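Local coordinates for protein 5-Carboxyvanillate Decarboxylase (Novosphingobium aromaticivorans, PDB 4QRN) that probably removes a carboxyl group from 5-carboxyvanillate as a metal-dependent decarboxylase of the amidohydrolase family, here holding manganese and a nitro-substituted inhibitor, at residues Glu48-Met56 with Ser113-Glu124; Ala62-Trp70 with Thr213-Leu223. All blocks are in the same frame, centred on the assembly; numbering follows the deposited sequence.

Contact 1: Glu48-Met56 with Ser113-Glu124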
loop_
_atom_site.group_PDB
_atom_site.type_symbol
_atom_site.label_atom_id
_atom_site.label_comp_id
_atom_site.label_asym_id
_atom_site.label_seq_id
_atom_site.Cartn_x
_atom_site.Cartn_y
_atom_site.Cartn_z
ATOM N N GLU A 48 -28.533 15.207 7.372
ATOM C CA GLU A 48 -29.186 15.175 6.070
ATOM C C GLU A 48 -28.322 14.493 5.009
ATOM O O GLU A 48 -28.873 13.831 4.122
ATOM C CB GLU A 48 -29.630 16.565 5.610
ATOM C CG GLU A 48 -28.525 17.546 5.432
ATOM C CD GLU A 48 -29.019 18.944 5.108
ATOM O OE1 GLU A 48 -30.253 19.195 5.153
ATOM O OE2 GLU A 48 -28.158 19.809 4.822
ATOM N N ILE A 49 -26.990 14.583 5.106
ATOM C CA ILE A 49 -26.151 13.888 4.137
ATOM C C ILE A 49 -26.146 12.383 4.430
ATOM O O ILE A 49 -26.236 11.587 3.511
ATOM C CB ILE A 49 -24.743 14.506 4.063
ATOM C CG1 ILE A 49 -24.835 15.874 3.362
ATOM C CG2 ILE A 49 -23.774 13.578 3.285
ATOM C CD1 ILE A 49 -23.568 16.686 3.412
ATOM N N ILE A 50 -26.058 11.982 5.698
ATOM C CA ILE A 50 -26.164 10.554 6.011
ATOM C C ILE A 50 -27.513 10.000 5.513
ATOM O O ILE A 50 -27.573 8.886 4.997
ATOM C CB ILE A 50 -25.939 10.245 7.519
ATOM C CG1 ILE A 50 -24.598 10.823 8.026
ATOM C CG2 ILE A 50 -25.995 8.732 7.781
ATOM C CD1 ILE A 50 -23.376 10.418 7.215
ATOM N N ASP A 51 -28.585 10.784 5.649
ATOM C CA ASP A 51 -29.881 10.337 5.141
ATOM C C ASP A 51 -29.859 10.146 3.621
ATOM O O ASP A 51 -30.517 9.243 3.109
ATOM C CB ASP A 51 -30.971 11.338 5.511
ATOM C CG ASP A 51 -31.339 11.299 6.973
ATOM O OD1 ASP A 51 -30.939 10.354 7.681
ATOM O OD2 ASP A 51 -32.036 12.238 7.404
ATOM N N VAL A 52 -29.104 10.973 2.888
ATOM C CA VAL A 52 -28.958 10.737 1.448
ATOM C C VAL A 52 -28.229 9.417 1.197
ATOM O O VAL A 52 -28.638 8.651 0.306
ATOM C CB VAL A 52 -28.214 11.882 0.727
ATOM C CG1 VAL A 52 -27.931 11.507 -0.733
ATOM C CG2 VAL A 52 -29.034 13.164 0.816
ATOM N N TYR A 53 -27.187 9.112 1.970
ATOM C CA TYR A 53 -26.536 7.822 1.785
ATOM C C TYR A 53 -27.524 6.684 1.991
ATOM O O TYR A 53 -27.550 5.715 1.229
ATOM C CB TYR A 53 -25.390 7.654 2.771
ATOM C CG TYR A 53 -24.258 8.671 2.686
ATOM C CD1 TYR A 53 -24.050 9.477 1.553
ATOM C CD2 TYR A 53 -23.400 8.815 3.758
ATOM C CE1 TYR A 53 -23.001 10.384 1.498
ATOM C CE2 TYR A 53 -22.345 9.706 3.720
ATOM C CZ TYR A 53 -22.153 10.481 2.603
ATOM O OH TYR A 53 -21.090 11.358 2.603
ATOM N N LEU A 54 -28.346 6.776 3.034
ATOM C CA LEU A 54 -29.332 5.725 3.281
ATOM C C LEU A 54 -30.332 5.615 2.124
ATOM O O LEU A 54 -30.720 4.516 1.730
ATOM C CB LEU A 54 -30.056 5.972 4.608
ATOM C CG LEU A 54 -29.202 5.710 5.857
ATOM C CD1 LEU A 54 -29.903 6.221 7.113
ATOM C CD2 LEU A 54 -28.838 4.232 6.023
ATOM N N ARG A 55 -30.742 6.751 1.579
ATOM C CA ARG A 55 -31.641 6.755 0.429
ATOM C C ARG A 55 -31.003 6.046 -0.764
ATOM O O ARG A 55 -31.669 5.261 -1.455
ATOM C CB ARG A 55 -31.994 8.202 0.071
ATOM C CG ARG A 55 -33.042 8.340 -1.019
ATOM C CD ARG A 55 -33.136 9.787 -1.454
ATOM N NE ARG A 55 -32.060 10.144 -2.373
ATOM C CZ ARG A 55 -31.511 11.349 -2.462
ATOM N NH1 ARG A 55 -31.854 12.326 -1.634
ATOM N NH2 ARG A 55 -30.578 11.588 -3.371
ATOM N N MET A 56 -29.724 6.322 -1.017
ATOM C CA MET A 56 -29.015 5.719 -2.141
ATOM C C MET A 56 -28.827 4.227 -1.933
ATOM O O MET A 56 -28.895 3.438 -2.890
ATOM C CB MET A 56 -27.643 6.393 -2.305
ATOM C CG MET A 56 -27.772 7.834 -2.765
ATOM S SD MET A 56 -26.182 8.696 -2.903
ATOM C CE MET A 56 -25.333 7.737 -4.148
ATOM N N SER A 113 -15.870 11.414 4.869
ATOM C CA SER A 113 -15.869 10.768 3.568
ATOM C C SER A 113 -17.111 9.896 3.384
ATOM O O SER A 113 -17.494 9.167 4.294
ATOM C CB SER A 113 -14.613 9.922 3.474
ATOM O OG SER A 113 -14.562 9.245 2.241
ATOM N N PRO A 114 -17.718 9.903 2.182
ATOM C CA PRO A 114 -17.254 10.506 0.925
ATOM C C PRO A 114 -17.825 11.893 0.637
ATOM O O PRO A 114 -17.779 12.354 -0.510
ATOM C CB PRO A 114 -17.764 9.506 -0.116
ATOM C CG PRO A 114 -19.098 9.100 0.447
ATOM C CD PRO A 114 -18.816 8.943 1.929
ATOM N N GLY A 115 -18.369 12.564 1.650
ATOM C CA GLY A 115 -18.944 13.877 1.415
ATOM C C GLY A 115 -20.097 13.801 0.428
ATOM O O GLY A 115 -20.885 12.842 0.439
ATOM N N VAL A 116 -20.207 14.798 -0.448
ATOM C CA VAL A 116 -21.263 14.780 -1.466
ATOM C C VAL A 116 -20.771 14.256 -2.804
ATOM O O VAL A 116 -21.502 14.275 -3.795
ATOM C CB VAL A 116 -21.905 16.173 -1.661
ATOM C CG1 VAL A 116 -22.480 16.683 -0.348
ATOM C CG2 VAL A 116 -20.935 17.172 -2.262
ATOM N N GLN A 117 -19.533 13.776 -2.836
ATOM C CA GLN A 117 -18.931 13.324 -4.079
ATOM C C GLN A 117 -19.703 12.220 -4.816
ATOM O O GLN A 117 -19.742 12.228 -6.039
ATOM C CB GLN A 117 -17.460 12.940 -3.842
ATOM C CG GLN A 117 -16.696 14.148 -3.292
ATOM C CD GLN A 117 -15.266 13.904 -2.919
ATOM O OE1 GLN A 117 -14.789 14.542 -1.976
ATOM N NE2 GLN A 117 -14.565 13.023 -3.627
ATOM N N PRO A 118 -20.355 11.286 -4.087
ATOM C CA PRO A 118 -21.052 10.213 -4.820
ATOM C C PRO A 118 -22.404 10.621 -5.418
ATOM O O PRO A 118 -23.003 9.808 -6.132
ATOM C CB PRO A 118 -21.286 9.147 -3.744
ATOM C CG PRO A 118 -20.302 9.447 -2.675
ATOM C CD PRO A 118 -20.182 10.948 -2.662
ATOM N N LEU A 119 -22.901 11.808 -5.077
ATOM C CA LEU A 119 -24.283 12.166 -5.410
ATOM C C LEU A 119 -24.440 12.425 -6.896
ATOM O O LEU A 119 -23.654 13.162 -7.520
ATOM C CB LEU A 119 -24.719 13.379 -4.606
ATOM C CG LEU A 119 -25.309 13.082 -3.223
ATOM C CD1 LEU A 119 -24.385 12.269 -2.328
ATOM C CD2 LEU A 119 -25.696 14.390 -2.558
ATOM N N HIS A 120 -25.470 11.816 -7.469
ATOM C CA HIS A 120 -25.727 11.927 -8.893
ATOM C C HIS A 120 -26.418 13.226 -9.317
ATOM O O HIS A 120 -26.247 13.688 -10.451
ATOM C CB HIS A 120 -26.541 10.719 -9.334
ATOM C CG HIS A 120 -25.834 9.422 -9.076
ATOM N ND1 HIS A 120 -26.199 8.544 -8.072
ATOM C CD2 HIS A 120 -24.717 8.901 -9.635
ATOM C CE1 HIS A 120 -25.373 7.510 -8.071
ATOM N NE2 HIS A 120 -24.470 7.698 -9.015
ATOM N N ASP A 121 -27.206 13.810 -8.420
ATOM C CA ASP A 121 -27.917 15.052 -8.721
ATOM C C ASP A 121 -27.024 16.235 -8.347
ATOM O O ASP A 121 -26.758 16.474 -7.165
ATOM C CB ASP A 121 -29.230 15.099 -7.944
ATOM C CG ASP A 121 -30.109 16.264 -8.352
ATOM O OD1 ASP A 121 -29.723 17.416 -8.092
ATOM O OD2 ASP A 121 -31.189 16.026 -8.931
ATOM N N LEU A 122 -26.546 16.971 -9.349
ATOM C CA LEU A 122 -25.568 18.038 -9.119
ATOM C C LEU A 122 -26.140 19.151 -8.264
ATOM O O LEU A 122 -25.433 19.706 -7.435
ATOM C CB LEU A 122 -25.021 18.583 -10.447
ATOM C CG LEU A 122 -23.780 17.837 -10.980
ATOM C CD1 LEU A 122 -24.018 16.337 -11.084
ATOM C CD2 LEU A 122 -23.328 18.403 -12.323
ATOM N N ASP A 123 -27.405 19.492 -8.461
ATOM C CA ASP A 123 -28.039 20.512 -7.631
ATOM C C ASP A 123 -28.036 20.087 -6.172
ATOM O O ASP A 123 -27.751 20.886 -5.274
ATOM C CB ASP A 123 -29.496 20.746 -8.065
ATOM C CG ASP A 123 -29.623 21.612 -9.311
ATOM O OD1 ASP A 123 -28.705 22.401 -9.616
ATOM O OD2 ASP A 123 -30.671 21.505 -9.984
ATOM N N GLU A 124 -28.385 18.826 -5.936
ATOM C CA GLU A 124 -28.420 18.309 -4.574
ATOM C C GLU A 124 -27.019 18.336 -3.974
ATOM O O GLU A 124 -26.845 18.737 -2.816
ATOM C CB GLU A 124 -28.990 16.886 -4.528
ATOM C CG GLU A 124 -29.228 16.416 -3.109
ATOM C CD GLU A 124 -29.839 15.040 -3.019
ATOM O OE1 GLU A 124 -29.552 14.189 -3.886
ATOM O OE2 GLU A 124 -30.615 14.815 -2.070
#

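Contact 2: Ala62-Trp70 with Thr213-Leu223. With GOL (glycerol), chain G.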
loop_
_atom_site.group_PDB
_atom_site.type_symbol
_atom_site.label_atom_id
_atom_site.label_comp_id
_atom_site.label_asym_id
_atom_site.label_seq_id
_atom_site.Cartn_x
_atom_site.Cartn_y
_atom_site.Cartn_z
ATOM N N ALA A 62 -26.415 3.651 -4.595
ATOM C CA ALA A 62 -25.147 3.633 -3.846
ATOM C C ALA A 62 -24.168 2.662 -4.474
ATOM O O ALA A 62 -24.564 1.550 -4.878
ATOM C CB ALA A 62 -25.424 3.194 -2.446
ATOM N N ASP A 63 -22.895 3.055 -4.545
ATOM C CA ASP A 63 -21.870 2.135 -4.993
ATOM C C ASP A 63 -21.551 1.140 -3.888
ATOM O O ASP A 63 -22.056 1.239 -2.769
ATOM C CB ASP A 63 -20.645 2.861 -5.597
ATOM C CG ASP A 63 -19.762 3.590 -4.597
ATOM O OD1 ASP A 63 -19.986 3.539 -3.360
ATOM O OD2 ASP A 63 -18.813 4.248 -5.087
ATOM N N LYS A 64 -20.749 0.128 -4.201
ATOM C CA LYS A 64 -20.489 -0.910 -3.211
ATOM C C LYS A 64 -19.786 -0.361 -1.979
ATOM O O LYS A 64 -20.020 -0.820 -0.854
ATOM C CB LYS A 64 -19.655 -2.037 -3.828
ATOM C CG LYS A 64 -20.430 -2.822 -4.893
ATOM C CD LYS A 64 -19.619 -4.016 -5.374
ATOM C CE LYS A 64 -20.324 -4.812 -6.437
ATOM N NZ LYS A 64 -19.657 -6.121 -6.601
ATOM N N GLY A 65 -18.909 0.614 -2.177
ATOM C CA GLY A 65 -18.212 1.205 -1.054
ATOM C C GLY A 65 -19.164 1.918 -0.106
ATOM O O GLY A 65 -18.981 1.848 1.112
ATOM N N MET A 66 -20.138 2.650 -0.637
ATOM C CA MET A 66 -21.087 3.344 0.218
ATOM C C MET A 66 -21.927 2.319 0.979
ATOM O O MET A 66 -22.204 2.504 2.173
ATOM C CB MET A 66 -21.973 4.292 -0.597
ATOM C CG MET A 66 -23.042 4.960 0.247
ATOM S SD MET A 66 -24.061 6.135 -0.650
ATOM C CE MET A 66 -22.867 7.409 -0.999
ATOM N N VAL A 67 -22.389 1.268 0.292
ATOM C CA VAL A 67 -23.127 0.228 0.988
ATOM C C VAL A 67 -22.290 -0.322 2.138
ATOM O O VAL A 67 -22.788 -0.507 3.249
ATOM C CB VAL A 67 -23.571 -0.893 0.020
ATOM C CG1 VAL A 67 -24.189 -2.072 0.785
ATOM C CG2 VAL A 67 -24.544 -0.339 -1.041
ATOM N N SER A 68 -21.026 -0.615 1.863
ATOM C CA SER A 68 -20.168 -1.202 2.894
ATOM C C SER A 68 -19.911 -0.237 4.048
ATOM O O SER A 68 -20.090 -0.582 5.207
ATOM C CB SER A 68 -18.863 -1.612 2.251
ATOM O OG SER A 68 -17.994 -2.137 3.233
ATOM N N LEU A 69 -19.476 0.973 3.732
ATOM C CA LEU A 69 -19.026 1.912 4.750
ATOM C C LEU A 69 -20.198 2.530 5.513
ATOM O O LEU A 69 -20.219 2.516 6.752
ATOM C CB LEU A 69 -18.212 3.023 4.062
ATOM C CG LEU A 69 -17.620 4.112 4.951
ATOM C CD1 LEU A 69 -16.585 3.519 5.889
ATOM C CD2 LEU A 69 -17.014 5.203 4.085
ATOM N N TRP A 70 -21.163 3.075 4.770
ATOM C CA TRP A 70 -22.260 3.802 5.391
ATOM C C TRP A 70 -23.425 2.889 5.757
ATOM O O TRP A 70 -24.144 3.187 6.692
ATOM C CB TRP A 70 -22.651 5.051 4.562
ATOM C CG TRP A 70 -21.605 6.091 4.851
ATOM C CD1 TRP A 70 -20.563 6.488 4.056
ATOM C CD2 TRP A 70 -21.417 6.729 6.105
ATOM N NE1 TRP A 70 -19.743 7.363 4.740
ATOM C CE2 TRP A 70 -20.248 7.517 6.003
ATOM C CE3 TRP A 70 -22.119 6.705 7.317
ATOM C CZ2 TRP A 70 -19.758 8.249 7.059
ATOM C CZ3 TRP A 70 -21.627 7.469 8.365
ATOM C CH2 TRP A 70 -20.467 8.224 8.216
ATOM N N THR A 213 -13.712 4.776 0.170
ATOM C CA THR A 213 -13.780 3.466 -0.431
ATOM C C THR A 213 -13.438 3.545 -1.924
ATOM O O THR A 213 -13.728 4.540 -2.594
ATOM C CB THR A 213 -15.186 2.851 -0.274
ATOM O OG1 THR A 213 -16.199 3.792 -0.668
ATOM C CG2 THR A 213 -15.434 2.441 1.163
ATOM N N SER A 214 -12.842 2.474 -2.424
ATOM C CA SER A 214 -12.524 2.374 -3.830
ATOM C C SER A 214 -13.798 2.407 -4.665
ATOM O O SER A 214 -14.866 1.997 -4.199
ATOM C CB SER A 214 -11.822 1.040 -4.080
ATOM O OG SER A 214 -10.578 0.946 -3.402
ATOM N N PRO A 215 -13.693 2.859 -5.914
ATOM C CA PRO A 215 -14.844 2.774 -6.812
ATOM C C PRO A 215 -15.171 1.333 -7.194
ATOM O O PRO A 215 -14.367 0.422 -6.968
ATOM C CB PRO A 215 -14.408 3.613 -8.016
ATOM C CG PRO A 215 -12.906 3.462 -8.039
ATOM C CD PRO A 215 -12.494 3.388 -6.588
ATOM N N ASP A 216 -16.346 1.135 -7.772
ATOM C CA ASP A 216 -16.784 -0.192 -8.152
ATOM C C ASP A 216 -15.800 -0.868 -9.105
ATOM O O ASP A 216 -15.736 -2.101 -9.145
ATOM C CB ASP A 216 -18.177 -0.124 -8.790
ATOM C CG ASP A 216 -19.297 -0.015 -7.773
ATOM O OD1 ASP A 216 -19.051 -0.019 -6.557
ATOM O OD2 ASP A 216 -20.467 0.077 -8.205
ATOM N N SER A 217 -15.040 -0.091 -9.873
ATOM C CA SER A 217 -14.031 -0.636 -10.787
ATOM C C SER A 217 -12.860 -1.328 -10.086
ATOM O O SER A 217 -12.073 -2.006 -10.733
ATOM C CB SER A 217 -13.455 0.500 -11.643
ATOM O OG SER A 217 -12.864 1.470 -10.800
ATOM N N MET A 218 -12.717 -1.141 -8.779
ATOM C CA MET A 218 -11.545 -1.650 -8.060
ATOM C C MET A 218 -11.864 -2.374 -6.761
ATOM O O MET A 218 -11.013 -3.082 -6.228
ATOM C CB MET A 218 -10.607 -0.440 -7.801
ATOM C CG MET A 218 -9.214 -0.695 -7.392
ATOM S SD MET A 218 -8.250 0.773 -7.817
ATOM C CE MET A 218 -6.742 0.198 -7.010
ATOM N N ILE A 219 -13.062 -2.218 -6.219
ATOM C CA ILE A 219 -13.297 -2.639 -4.841
ATOM C C ILE A 219 -13.469 -4.140 -4.615
ATOM O O ILE A 219 -13.271 -4.610 -3.485
ATOM C CB ILE A 219 -14.528 -1.873 -4.279
ATOM C CG1 ILE A 219 -14.549 -1.881 -2.749
ATOM C CG2 ILE A 219 -15.823 -2.409 -4.893
ATOM C CD1 ILE A 219 -15.615 -0.986 -2.171
ATOM N N ASP A 220 -13.898 -4.895 -5.630
ATOM C CA ASP A 220 -14.469 -6.215 -5.331
ATOM C C ASP A 220 -13.571 -7.153 -4.495
ATOM O O ASP A 220 -14.054 -7.721 -3.523
ATOM C CB ASP A 220 -14.905 -6.961 -6.600
ATOM C CG ASP A 220 -16.212 -6.477 -7.182
ATOM O OD1 ASP A 220 -16.886 -5.624 -6.599
ATOM O OD2 ASP A 220 -16.524 -6.988 -8.280
ATOM N N PRO A 221 -12.288 -7.356 -4.873
ATOM C CA PRO A 221 -11.502 -8.315 -4.088
ATOM C C PRO A 221 -11.271 -7.861 -2.654
ATOM O O PRO A 221 -11.181 -8.693 -1.754
ATOM C CB PRO A 221 -10.190 -8.419 -4.878
ATOM C CG PRO A 221 -10.567 -8.056 -6.269
ATOM C CD PRO A 221 -11.563 -6.943 -6.085
ATOM N N MET A 222 -11.193 -6.560 -2.439
ATOM C CA MET A 222 -10.996 -6.059 -1.076
ATOM C C MET A 222 -12.280 -6.242 -0.266
ATOM O O MET A 222 -12.263 -6.698 0.880
ATOM C CB MET A 222 -10.550 -4.598 -1.110
ATOM C CG MET A 222 -9.149 -4.456 -1.702
ATOM S SD MET A 222 -8.560 -2.776 -1.828
ATOM C CE MET A 222 -9.683 -2.168 -3.063
ATOM N N LEU A 223 -13.403 -5.885 -0.874
ATOM C CA LEU A 223 -14.682 -5.992 -0.201
ATOM C C LEU A 223 -14.959 -7.411 0.279
ATOM O O LEU A 223 -15.413 -7.613 1.416
ATOM C CB LEU A 223 -15.771 -5.500 -1.147
ATOM C CG LEU A 223 -17.205 -5.534 -0.641
ATOM C CD1 LEU A 223 -17.396 -4.574 0.531
ATOM C CD2 LEU A 223 -18.159 -5.237 -1.810
HETATM C C1 GOL G . -18.093 4.627 -8.374
HETATM O O1 GOL G . -17.936 3.521 -7.508
HETATM C C2 GOL G . -19.560 4.768 -8.784
HETATM O O2 GOL G . -19.736 5.922 -9.588
HETATM C C3 GOL G . -20.017 3.526 -9.533
HETATM O O3 GOL G . -19.027 3.163 -10.467
HETATM O O HOH W 1 -16.555 4.234 -3.427
HETATM O O HOH W 2 -17.564 1.207 -4.600
#

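Contact 1: Glu48-Met56 with Ser113-Glu124
Arg55 and Glu124 both leave their backbones with CG opposite the backbone N (chi1 -174° and -171°), and these torsions send the two chains at each other from opposite directions. They meet end-on: NH1 of Arg55 lies 2.8 Å from Glu124 OE2, and NH2 of Arg55 lies 2.8 Å from Glu124 OE1. Each oxygen offers its syn lone pair, and the guanidinium and carboxylate planes differ by only 6°, the geometry of a bidentate salt bridge. Val52 CG1 lies over one face of the guanidinium, 3.6 Å above its plane and offset toward the rim. With an alanine in place of Arg55, Glu124 would probably lose its counter-charge across the contact and its carboxylate would be set free to turn. Val52 CG1 also meets Leu119 tip to tip, while Met56, bent at its last torsion, carries CE to 3.7 Å from Pro118 O. At the other end the Tyr53 hydroxyl donates to Gly115 O across 2.6 Å (OH to O), with that oxygen at the ring edge, and Pro114 CD comes within 3.4 Å of the same Tyr53 OH. Pro114, preceded by a cis peptide, starts a type II' turn. Helix 47-59 is thereby packed on the loop that follows strand 106-111 and leads, through the Asp121 N-cap, into helix 122-142, a strand-loop-helix connection of the amidohydrolase fold whose first residue here, Ser113, lines the inhibitor pocket.

Contact 2: Ala62-Trp70 with Thr213-Leu223
Gly65 and Thr213 bring their backbones to 5.0 Å between CA atoms, so close that the Thr213 hydroxyl, OG1, lies 3.3 Å from Gly65 CA. A beta carbon at Gly65 would clash with this hydroxyl, consistent with the glycine there. Thr213 OG1 stands between its own backbone N and carbonyl carbon (chi1 49°), a torsion that presents it to the glycine, while Ile219 CD1 approaches the same CA at 3.6 Å. Two waters bridge the polar groups beside this tight spot. One joins Asp63 OD2, Thr213 OG1 and Ser214 O; the other accepts from Gly65 N and bridges to Ser214 O and Asp216 OD1. Asp216 OD1 also takes the amide of Lys64 through its syn lone pair (N to OD1 2.9 Å, 164° at the hydrogen). Glycerol, probably from the crystallisation liquor, donates from O1 to Asp63 OD2 and accepts from Asp216 N, linking two acidic residues whose like charges lie near each other. Lys64 then runs extended past Leu223 CD2 to a salt bridge, its NZ 2.8 Å from Asp220 OD1 and above the carboxylate plane. Leu223 CD1 packs on Ser68 CB at 3.7 Å; the Ser68 hydroxyl itself is bonded to Asp228. Asp63 OD1 accepts from Met66 N, an N-cap for helix 64-75, and the first two turns of that capped helix lie against the loop after strand 207-209 and the start of helix 220-225, with Leu69 reaching the inhibitor pocket.

In the fold
From the N terminus the chain enters helix 47-59, then almost at once helix 64-75, passes strand 106-111 to reach 113-124, and arrives at 213-223 after strand 207-209. Contact 1 closes a loop with 56 residues between its segments and contact 2 one with 142; because their segments alternate, the loops cross. Their centres lie 15 Å apart, and they touch directly: Trp70 NE1 probably bonds to Ser113 O, Met56 O to Ala62 N, and the Trp70 ring meets that of Tyr53. Helix 64-75 thus sits between helix 47-59 and the 213-223 loop, tying segments that follow strands of the three-stranded and five-stranded parallel sheets beside the inhibitor pocket.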